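Local coordinates for protein poly-beta-hydroxybuterate polymerase (Cupriavidus necator, PDB 5T6O) that polymerises hydroxybutyryl units into polyhydroxybutyrate without a template, probably by acyl transfer, through the alpha/beta hydrolase-fold catalytic domain present here, at residues W77-A82 and D228-P233; P45-Y50 and A191-F196; S83-T88 and R186-A191. The protein carries 1 engineered substitution. One frame throughout, in Å; residues are numbered along the deposited sequence.

Contact 1 of 3, residues W77-A82 and D228-P233; sequences WRNPDA and DATNLP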
loop_
_atom_site.group_PDB
_atom_site.type_symbol
_atom_site.label_atom_id
_atom_site.label_comp_id
_atom_site.label_asym_id
_atom_site.label_seq_id
_atom_site.Cartn_x
_atom_site.Cartn_y
_atom_site.Cartn_z
ATOM N N TRP A 77 -9.329 31.594 -16.614
ATOM C CA TRP A 77 -10.725 31.405 -16.238
ATOM C C TRP A 77 -11.243 32.571 -15.411
ATOM O O TRP A 77 -10.533 33.123 -14.562
ATOM C CB TRP A 77 -10.883 30.129 -15.417
ATOM C CG TRP A 77 -10.506 28.875 -16.144
ATOM C CD1 TRP A 77 -9.305 28.230 -16.127
ATOM C CD2 TRP A 77 -11.367 28.107 -16.971
ATOM N NE1 TRP A 77 -9.367 27.095 -16.903
ATOM C CE2 TRP A 77 -10.628 26.997 -17.431
ATOM C CE3 TRP A 77 -12.701 28.250 -17.367
ATOM C CZ2 TRP A 77 -11.179 26.033 -18.276
ATOM C CZ3 TRP A 77 -13.251 27.283 -18.198
ATOM C CH2 TRP A 77 -12.492 26.198 -18.647
ATOM N N ARG A 78 -12.501 32.921 -15.648
ATOM C CA ARG A 78 -13.215 33.791 -14.724
ATOM C C ARG A 78 -13.249 33.144 -13.343
ATOM O O ARG A 78 -13.329 31.921 -13.221
ATOM C CB ARG A 78 -14.639 34.019 -15.236
ATOM C CG ARG A 78 -15.505 34.902 -14.348
ATOM C CD ARG A 78 -15.534 36.302 -14.874
ATOM N NE ARG A 78 -16.459 37.129 -14.105
ATOM C CZ ARG A 78 -17.762 37.244 -14.366
ATOM N NH1 ARG A 78 -18.303 36.575 -15.379
ATOM N NH2 ARG A 78 -18.526 38.032 -13.610
ATOM N N ASN A 79 -13.144 33.963 -12.299
ATOM C CA ASN A 79 -13.393 33.467 -10.950
ATOM C C ASN A 79 -14.869 33.731 -10.670
ATOM O O ASN A 79 -15.243 34.875 -10.415
ATOM C CB ASN A 79 -12.483 34.164 -9.933
ATOM C CG ASN A 79 -12.304 33.350 -8.666
ATOM O OD1 ASN A 79 -12.972 32.337 -8.489
ATOM N ND2 ASN A 79 -11.402 33.790 -7.780
ATOM N N PRO A 80 -15.739 32.721 -10.747
ATOM C CA PRO A 80 -17.179 32.997 -10.837
ATOM C C PRO A 80 -17.728 33.699 -9.604
ATOM O O PRO A 80 -17.308 33.444 -8.473
ATOM C CB PRO A 80 -17.804 31.605 -11.011
ATOM C CG PRO A 80 -16.764 30.657 -10.613
ATOM C CD PRO A 80 -15.445 31.289 -10.897
ATOM N N ASP A 81 -18.665 34.606 -9.850
ATOM C CA ASP A 81 -19.425 35.308 -8.834
ATOM C C ASP A 81 -20.853 34.779 -8.829
ATOM O O ASP A 81 -21.167 33.780 -9.486
ATOM C CB ASP A 81 -19.389 36.820 -9.085
ATOM C CG ASP A 81 -19.953 37.208 -10.448
ATOM O OD1 ASP A 81 -20.650 36.394 -11.091
ATOM O OD2 ASP A 81 -19.701 38.346 -10.883
ATOM N N ALA A 82 -21.734 35.494 -8.124
ATOM C CA ALA A 82 -23.105 35.026 -7.940
ATOM C C ALA A 82 -23.825 34.828 -9.265
ATOM O O ALA A 82 -24.674 33.936 -9.383
ATOM C CB ALA A 82 -23.871 36.014 -7.062
ATOM N N ASP A 228 -4.593 31.094 -3.431
ATOM C CA ASP A 228 -5.339 32.006 -4.303
ATOM C C ASP A 228 -6.516 31.201 -4.871
ATOM O O ASP A 228 -6.504 30.702 -5.998
ATOM C CB ASP A 228 -4.403 32.556 -5.376
ATOM C CG ASP A 228 -4.987 33.724 -6.155
ATOM O OD1 ASP A 228 -6.155 34.093 -5.926
ATOM O OD2 ASP A 228 -4.252 34.273 -7.015
ATOM N N ALA A 229 -7.544 31.033 -4.044
ATOM C CA ALA A 229 -8.562 30.024 -4.329
ATOM C C ALA A 229 -9.553 30.497 -5.394
ATOM O O ALA A 229 -9.726 31.688 -5.640
ATOM C CB ALA A 229 -9.326 29.660 -3.053
ATOM N N THR A 230 -10.207 29.532 -6.041
ATOM C CA THR A 230 -11.214 29.842 -7.039
ATOM C C THR A 230 -12.548 29.257 -6.606
ATOM O O THR A 230 -12.597 28.285 -5.851
ATOM C CB THR A 230 -10.823 29.313 -8.418
ATOM O OG1 THR A 230 -10.603 27.895 -8.344
ATOM C CG2 THR A 230 -9.545 30.027 -8.892
ATOM N N ASN A 231 -13.627 29.873 -7.072
ATOM C CA ASN A 231 -14.966 29.346 -6.834
ATOM C C ASN A 231 -15.357 28.372 -7.929
ATOM O O ASN A 231 -15.079 28.605 -9.107
ATOM C CB ASN A 231 -16.000 30.465 -6.785
ATOM C CG ASN A 231 -15.896 31.295 -5.527
ATOM O OD1 ASN A 231 -15.684 30.756 -4.437
ATOM N ND2 ASN A 231 -16.026 32.613 -5.673
ATOM N N LEU A 232 -16.045 27.300 -7.535
ATOM C CA LEU A 232 -16.644 26.396 -8.502
ATOM C C LEU A 232 -18.151 26.561 -8.456
ATOM O O LEU A 232 -18.724 26.528 -7.363
ATOM C CB LEU A 232 -16.289 24.938 -8.201
ATOM C CG LEU A 232 -14.811 24.529 -8.196
ATOM C CD1 LEU A 232 -14.689 23.032 -7.918
ATOM C CD2 LEU A 232 -14.140 24.901 -9.535
ATOM N N PRO A 233 -18.822 26.735 -9.590
ATOM C CA PRO A 233 -20.290 26.768 -9.573
ATOM C C PRO A 233 -20.842 25.429 -9.102
ATOM O O PRO A 233 -20.279 24.371 -9.383
ATOM C CB PRO A 233 -20.662 27.049 -11.036
ATOM C CG PRO A 233 -19.352 27.607 -11.653
ATOM C CD PRO A 233 -18.275 26.856 -10.954
#

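Contact 2 of 3, residues P45-Y50 and A191-F196; sequences PCINKY and ANTFSF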
loop_
_atom_site.group_PDB
_atom_site.type_symbol
_atom_site.label_atom_id
_atom_site.label_comp_id
_atom_site.label_asym_id
_atom_site.label_seq_id
_atom_site.Cartn_x
_atom_site.Cartn_y
_atom_site.Cartn_z
ATOM N N PRO A 45 -6.125 24.362 -15.244
ATOM C CA PRO A 45 -7.254 24.056 -14.354
ATOM C C PRO A 45 -8.041 25.310 -14.004
ATOM O O PRO A 45 -7.507 26.423 -13.996
ATOM C CB PRO A 45 -6.574 23.473 -13.107
ATOM C CG PRO A 45 -5.164 24.082 -13.139
ATOM C CD PRO A 45 -4.823 24.087 -14.605
ATOM N N CYS A 46 -9.325 25.119 -13.708
ATOM C CA CYS A 46 -10.130 26.174 -13.096
ATOM C C CYS A 46 -10.266 25.978 -11.592
ATOM O O CYS A 46 -10.975 26.747 -10.929
ATOM C CB CYS A 46 -11.507 26.246 -13.757
ATOM S SG CYS A 46 -12.421 24.665 -13.751
ATOM N N ILE A 47 -9.599 24.958 -11.059
ATOM C CA ILE A 47 -9.345 24.791 -9.632
ATOM C C ILE A 47 -7.990 25.436 -9.352
ATOM O O ILE A 47 -6.972 24.986 -9.878
ATOM C CB ILE A 47 -9.368 23.300 -9.261
ATOM C CG1 ILE A 47 -10.787 22.747 -9.495
ATOM C CG2 ILE A 47 -8.870 23.065 -7.841
ATOM C CD1 ILE A 47 -10.883 21.216 -9.479
ATOM N N ASN A 48 -7.976 26.496 -8.533
ATOM C CA ASN A 48 -6.929 27.523 -8.544
ATOM C C ASN A 48 -6.802 28.154 -9.933
ATOM O O ASN A 48 -7.606 27.873 -10.829
ATOM C CB ASN A 48 -5.572 26.985 -8.069
ATOM C CG ASN A 48 -5.541 26.738 -6.571
ATOM O OD1 ASN A 48 -5.923 27.603 -5.768
ATOM N ND2 ASN A 48 -5.099 25.561 -6.188
ATOM N N LYS A 49 -5.818 29.025 -10.119
ATOM C CA LYS A 49 -5.735 29.833 -11.330
ATOM C C LYS A 49 -4.604 29.377 -12.245
ATOM O O LYS A 49 -3.750 28.569 -11.877
ATOM C CB LYS A 49 -5.565 31.309 -10.963
ATOM C CG LYS A 49 -6.802 31.838 -10.223
ATOM C CD LYS A 49 -6.525 33.179 -9.574
ATOM C CE LYS A 49 -7.770 33.667 -8.827
ATOM N NZ LYS A 49 -7.517 35.034 -8.284
ATOM N N TYR A 50 -4.598 29.942 -13.459
ATOM C CA TYR A 50 -3.743 29.407 -14.521
ATOM C C TYR A 50 -2.257 29.566 -14.241
ATOM O O TYR A 50 -1.453 28.816 -14.810
ATOM C CB TYR A 50 -4.059 30.085 -15.856
ATOM C CG TYR A 50 -3.439 31.457 -16.053
ATOM C CD1 TYR A 50 -2.120 31.599 -16.503
ATOM C CD2 TYR A 50 -4.178 32.610 -15.817
ATOM C CE1 TYR A 50 -1.559 32.845 -16.675
ATOM C CE2 TYR A 50 -3.626 33.859 -15.999
ATOM C CZ TYR A 50 -2.316 33.968 -16.434
ATOM O OH TYR A 50 -1.778 35.215 -16.621
ATOM N N ALA A 191 -12.477 26.300 -3.929
ATOM C CA ALA A 191 -11.689 25.146 -4.348
ATOM C C ALA A 191 -10.217 25.505 -4.394
ATOM O O ALA A 191 -9.850 26.622 -4.767
ATOM C CB ALA A 191 -12.101 24.633 -5.732
ATOM N N ASN A 192 -9.372 24.549 -4.020
ATOM C CA ASN A 192 -7.949 24.663 -4.283
ATOM C C ASN A 192 -7.430 23.283 -4.651
ATOM O O ASN A 192 -8.153 22.287 -4.589
ATOM C CB ASN A 192 -7.208 25.268 -3.091
ATOM C CG ASN A 192 -7.397 24.469 -1.832
ATOM O OD1 ASN A 192 -7.396 23.249 -1.858
ATOM N ND2 ASN A 192 -7.591 25.158 -0.722
ATOM N N THR A 193 -6.162 23.229 -5.048
ATOM C CA THR A 193 -5.625 22.011 -5.635
ATOM C C THR A 193 -5.213 21.009 -4.566
ATOM O O THR A 193 -5.624 19.844 -4.607
ATOM C CB THR A 193 -4.422 22.348 -6.523
ATOM O OG1 THR A 193 -4.848 23.201 -7.592
ATOM C CG2 THR A 193 -3.810 21.081 -7.103
ATOM N N PHE A 194 -4.397 21.442 -3.605
ATOM C CA PHE A 194 -3.847 20.475 -2.663
ATOM C C PHE A 194 -4.876 19.995 -1.655
ATOM O O PHE A 194 -4.704 18.906 -1.100
ATOM C CB PHE A 194 -2.614 21.063 -1.979
ATOM C CG PHE A 194 -1.389 20.961 -2.837
ATOM C CD1 PHE A 194 -1.158 21.879 -3.847
ATOM C CD2 PHE A 194 -0.516 19.893 -2.693
ATOM C CE1 PHE A 194 -0.046 21.760 -4.665
ATOM C CE2 PHE A 194 0.605 19.768 -3.508
ATOM C CZ PHE A 194 0.833 20.697 -4.499
ATOM N N SER A 195 -5.964 20.740 -1.448
ATOM C CA SER A 195 -7.041 20.269 -0.585
ATOM C C SER A 195 -8.353 20.064 -1.346
ATOM O O SER A 195 -9.433 20.145 -0.751
ATOM C CB SER A 195 -7.240 21.230 0.590
ATOM O OG SER A 195 -6.051 21.312 1.376
ATOM N N PHE A 196 -8.293 19.780 -2.653
ATOM C CA PHE A 196 -9.539 19.553 -3.385
ATOM C C PHE A 196 -10.327 18.368 -2.832
ATOM O O PHE A 196 -11.564 18.370 -2.875
ATOM C CB PHE A 196 -9.305 19.336 -4.884
ATOM C CG PHE A 196 -10.595 19.227 -5.654
ATOM C CD1 PHE A 196 -11.439 20.320 -5.745
ATOM C CD2 PHE A 196 -11.008 18.018 -6.190
ATOM C CE1 PHE A 196 -12.651 20.233 -6.415
ATOM C CE2 PHE A 196 -12.219 17.919 -6.858
ATOM C CZ PHE A 196 -13.035 19.040 -6.976
HETATM O O HOH W 1 -5.525 22.383 -10.034
#

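Contact 3 of 3, residues S83-T88 and R186-A191; sequences SMAGST and RGLELA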
loop_
_atom_site.group_PDB
_atom_site.type_symbol
_atom_site.label_atom_id
_atom_site.label_comp_id
_atom_site.label_asym_id
_atom_site.label_seq_id
_atom_site.Cartn_x
_atom_site.Cartn_y
_atom_site.Cartn_z
ATOM N N SER A 83 -23.489 35.631 -10.279
ATOM C CA SER A 83 -24.170 35.529 -11.565
ATOM C C SER A 83 -23.924 34.187 -12.232
ATOM O O SER A 83 -24.707 33.785 -13.100
ATOM C CB SER A 83 -23.718 36.659 -12.498
ATOM O OG SER A 83 -22.340 36.534 -12.824
ATOM N N MET A 84 -22.858 33.484 -11.846
ATOM C CA MET A 84 -22.511 32.208 -12.446
ATOM C C MET A 84 -22.774 31.028 -11.517
ATOM O O MET A 84 -22.334 29.915 -11.810
ATOM C CB MET A 84 -21.047 32.234 -12.886
ATOM C CG MET A 84 -20.781 33.319 -13.931
ATOM S SD MET A 84 -19.025 33.449 -14.289
ATOM C CE MET A 84 -18.704 31.881 -15.098
ATOM N N ALA A 85 -23.503 31.240 -10.423
ATOM C CA ALA A 85 -23.738 30.172 -9.450
ATOM C C ALA A 85 -24.496 28.981 -10.034
ATOM O O ALA A 85 -24.515 27.913 -9.410
ATOM C CB ALA A 85 -24.499 30.733 -8.248
ATOM N N GLY A 86 -25.115 29.130 -11.204
ATOM C CA GLY A 86 -25.783 28.030 -11.870
ATOM C C GLY A 86 -25.073 27.456 -13.074
ATOM O O GLY A 86 -25.676 26.653 -13.801
ATOM N N SER A 87 -23.815 27.825 -13.319
ATOM C CA SER A 87 -23.083 27.334 -14.481
ATOM C C SER A 87 -22.812 25.840 -14.365
ATOM O O SER A 87 -22.532 25.327 -13.281
ATOM C CB SER A 87 -21.752 28.073 -14.628
ATOM O OG SER A 87 -21.951 29.474 -14.695
ATOM N N THR A 88 -22.853 25.152 -15.501
ATOM C CA THR A 88 -22.761 23.701 -15.552
ATOM C C THR A 88 -21.446 23.269 -16.178
ATOM O O THR A 88 -20.726 24.065 -16.785
ATOM C CB THR A 88 -23.922 23.114 -16.356
ATOM O OG1 THR A 88 -23.808 23.551 -17.720
ATOM C CG2 THR A 88 -25.249 23.575 -15.777
ATOM N N ARG A 186 -27.405 25.450 -6.557
ATOM C CA ARG A 186 -26.770 26.709 -6.918
ATOM C C ARG A 186 -25.699 27.013 -5.888
ATOM O O ARG A 186 -25.773 26.564 -4.743
ATOM C CB ARG A 186 -27.780 27.864 -6.986
ATOM C CG ARG A 186 -28.657 27.854 -8.226
ATOM C CD ARG A 186 -29.527 29.117 -8.322
ATOM N NE ARG A 186 -28.739 30.320 -8.606
ATOM C CZ ARG A 186 -28.450 30.760 -9.829
ATOM N NH1 ARG A 186 -27.726 31.862 -9.985
ATOM N NH2 ARG A 186 -28.872 30.099 -10.901
ATOM N N GLY A 187 -24.705 27.772 -6.289
ATOM C CA GLY A 187 -23.766 28.255 -5.302
ATOM C C GLY A 187 -22.375 28.360 -5.872
ATOM O O GLY A 187 -22.104 28.010 -7.018
ATOM N N LEU A 188 -21.497 28.899 -5.042
ATOM C CA LEU A 188 -20.075 29.004 -5.324
ATOM C C LEU A 188 -19.364 28.266 -4.206
ATOM O O LEU A 188 -19.577 28.572 -3.030
ATOM C CB LEU A 188 -19.639 30.464 -5.371
ATOM C CG LEU A 188 -20.383 31.336 -6.375
ATOM C CD1 LEU A 188 -20.011 32.799 -6.174
ATOM C CD2 LEU A 188 -20.069 30.867 -7.786
ATOM N N GLU A 189 -18.553 27.285 -4.557
ATOM C CA GLU A 189 -17.806 26.538 -3.557
ATOM C C GLU A 189 -16.327 26.812 -3.752
ATOM O O GLU A 189 -15.807 26.672 -4.866
ATOM C CB GLU A 189 -18.093 25.041 -3.634
ATOM C CG GLU A 189 -19.427 24.673 -3.035
ATOM C CD GLU A 189 -19.509 25.016 -1.548
ATOM O OE1 GLU A 189 -18.446 25.155 -0.881
ATOM O OE2 GLU A 189 -20.642 25.143 -1.049
ATOM N N LEU A 190 -15.670 27.235 -2.676
ATOM C CA LEU A 190 -14.229 27.451 -2.714
ATOM C C LEU A 190 -13.513 26.168 -3.094
ATOM O O LEU A 190 -13.863 25.083 -2.620
ATOM C CB LEU A 190 -13.728 27.919 -1.350
ATOM C CG LEU A 190 -14.041 29.355 -0.959
ATOM C CD1 LEU A 190 -13.707 29.554 0.515
ATOM C CD2 LEU A 190 -13.245 30.307 -1.847
ATOM N N ALA A 191 -12.477 26.300 -3.929
ATOM C CA ALA A 191 -11.689 25.146 -4.348
ATOM C C ALA A 191 -10.217 25.505 -4.394
ATOM O O ALA A 191 -9.850 26.622 -4.767
ATOM C CB ALA A 191 -12.101 24.633 -5.732
#

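Contact 1 of 3, residues W77-A82 and D228-P233
Asn79 and Pro80 meet Asn231 in a buried, mostly polar contact, where the loop after strand 72-77 of the main sheet runs along the edge of strand 230-233. That strand lies in the long insertion between strands 140-146 and 272-277, the place where alpha/beta hydrolases commonly carry a cap. Its other edge pairs with strand 188-191 through Thr230 and Leu232, so the backbone of Asn231 faces the loop. The Asn79 amide bonds to this edge much as a neighbouring strand's backbone could. Extended away from its backbone N (chi1 -158°), it puts OD1 2.9 Å from the N of Asn231, in a nearly straight bond (169° at the hydrogen) that lies in the carbonyl plane. On the same amide, Asn79 ND2 reaches back to Ala229 O in a weak bond of 3.4 Å and also donates to Ala387 O, so the group spans the Thr230 CA. Asn231 answers with its own side chain: ND2 donates to Pro80 O at 3.2 Å, almost head-on to the carbonyl, and finds a second acceptor in Ala389 O at the C-terminus. Beside these bonds the Pro80 ring packs on the strand, with CG 3.1 Å from Asn231 O and 4.1 Å from Pro233 CD. Tyr92 of helix 89-108 packs against both prolines. The Asn79 amide thus satisfies the buried N of Asn231 in place of a main-chain acceptor, and the bonds to Ala387 and Ala389 should help fix both amides and tie the C-terminal tail to the junction.

Contact 2 of 3, residues P45-Y50 and A191-F196
Ile47 and Asn48 belong to the loop that follows strand 40-43, the place where alpha/beta hydrolases usually build part of the oxyanion hole; in this chain it packs against residues 191-196 of the cap-like insertion. The contact is buried, half apolar and half polar, with one water in the polar part. Ile47 carries the apolar half with two branches. CG2, directed away from the backbone N, sits over the peptide after Asn192, 3.4 Å from Asn192 O, and touches Ala191 CB at 4.2 Å. The other branch runs on through CG1, so that CD1 comes down on one face of the Phe196 ring. This CH-pi contact has CD1 3.9 Å from the ring centroid and 21° off the normal, displaced toward the rim on the side of CE1. The two side chains cross at about a right angle, and the Phe196 ring is brought there by a chi1 of -175°, extended from its backbone N. Leu232 of strand 230-233 touches Ile47, Ala191 and Phe196, and so joins the apolar cluster.

The neighbouring Asn48 side chain lies alongside that of Asn192, their amide planes 22° apart, and closes on Thr193. A water links the two segments here: it donates to Ile47 O at 3.0 Å and is hydrogen-bonded to Thr193 OG1 at 2.7 Å. Beyond this point Phe194 leaves the contact and meets Phe161 of a second subunit. Segment 191-196 itself is shaped by a type I turn from Thr193 to Phe196, and by an Asx motif in which the Asn192 side chain folds back so that its OD1 accepts from Ser195 N at 2.9 Å, the donor tilted out of the carbonyl plane.

Contact 3 of 3, residues S83-T88 and R186-A191
Ala85 O is approached by two groups of the facing segment: Gly187 N donates a hydrogen bond to it at 3.1 Å, nearly straight at the hydrogen (163°), and Arg186 CA turns its hydrogen to it in a longer CA-H...O contact of 3.6 Å. The first of these is the one hydrogen bond between the two segments. Gly187 also has a backbone bond to Gly234. Its phi and psi (146°/175°) are ones at which a CB would be jammed against the preceding carbonyl oxygen, which by itself accounts for a glycine here.

Side chains close in around this bond. Ala85 points its CB at the other segment and nestles beside the Gly187 backbone, 3.6 Å from Gly187 N. From the strand, Leu188 brings CD2 to 4.1 Å from Ala85 CA. Arg186, its chain bent at chi3, swings its guanidinium across the turn, one face laid over the peptide joining Ala85 to Gly86. NH1 comes within 3.8 Å of Ala85 CB, and NH2 within 3.8 Å of Gly86 CA, where there is no side chain to block it. This arginine is exposed and also touches a crystal neighbour, so its exact pose may owe something to the lattice.

Met84 to Ser87 form a type I beta turn, closed by Ser87 N to Met84 O at 3.0 Å, and Thr88 then caps the start of helix 89-108 with its side chain. The arrangement is thus a beta turn and helix N-cap in the loop after strand 72-77 of the alpha/beta hydrolase core, meeting the residues that lead into strand 188-191 of the cap-like insertion.

How the contacts relate
All three contacts join loops of the alpha/beta hydrolase core to a two-stranded antiparallel sheet of the insertion or to the chain just before or after its strands. Contacts 1 and 3 use successive parts of the loop between strand 72-77 and helix 89-108, against strand 230-233 and the lead-in to its partner 188-191; contact 2 begins where the latter strand ends, at Ala191. Contacts 1 and 2 are buried, and Thr230 couples them, its OG1 bonding Cys46 O. Contact 3 lies at the surface, farthest from the chain's centre. Side-chain amides bridge loop and strand in contact 1, apolar packing beside a watered polar patch marks contact 2, and contact 3 relies on a backbone bond beside an exposed arginine laid on the turn.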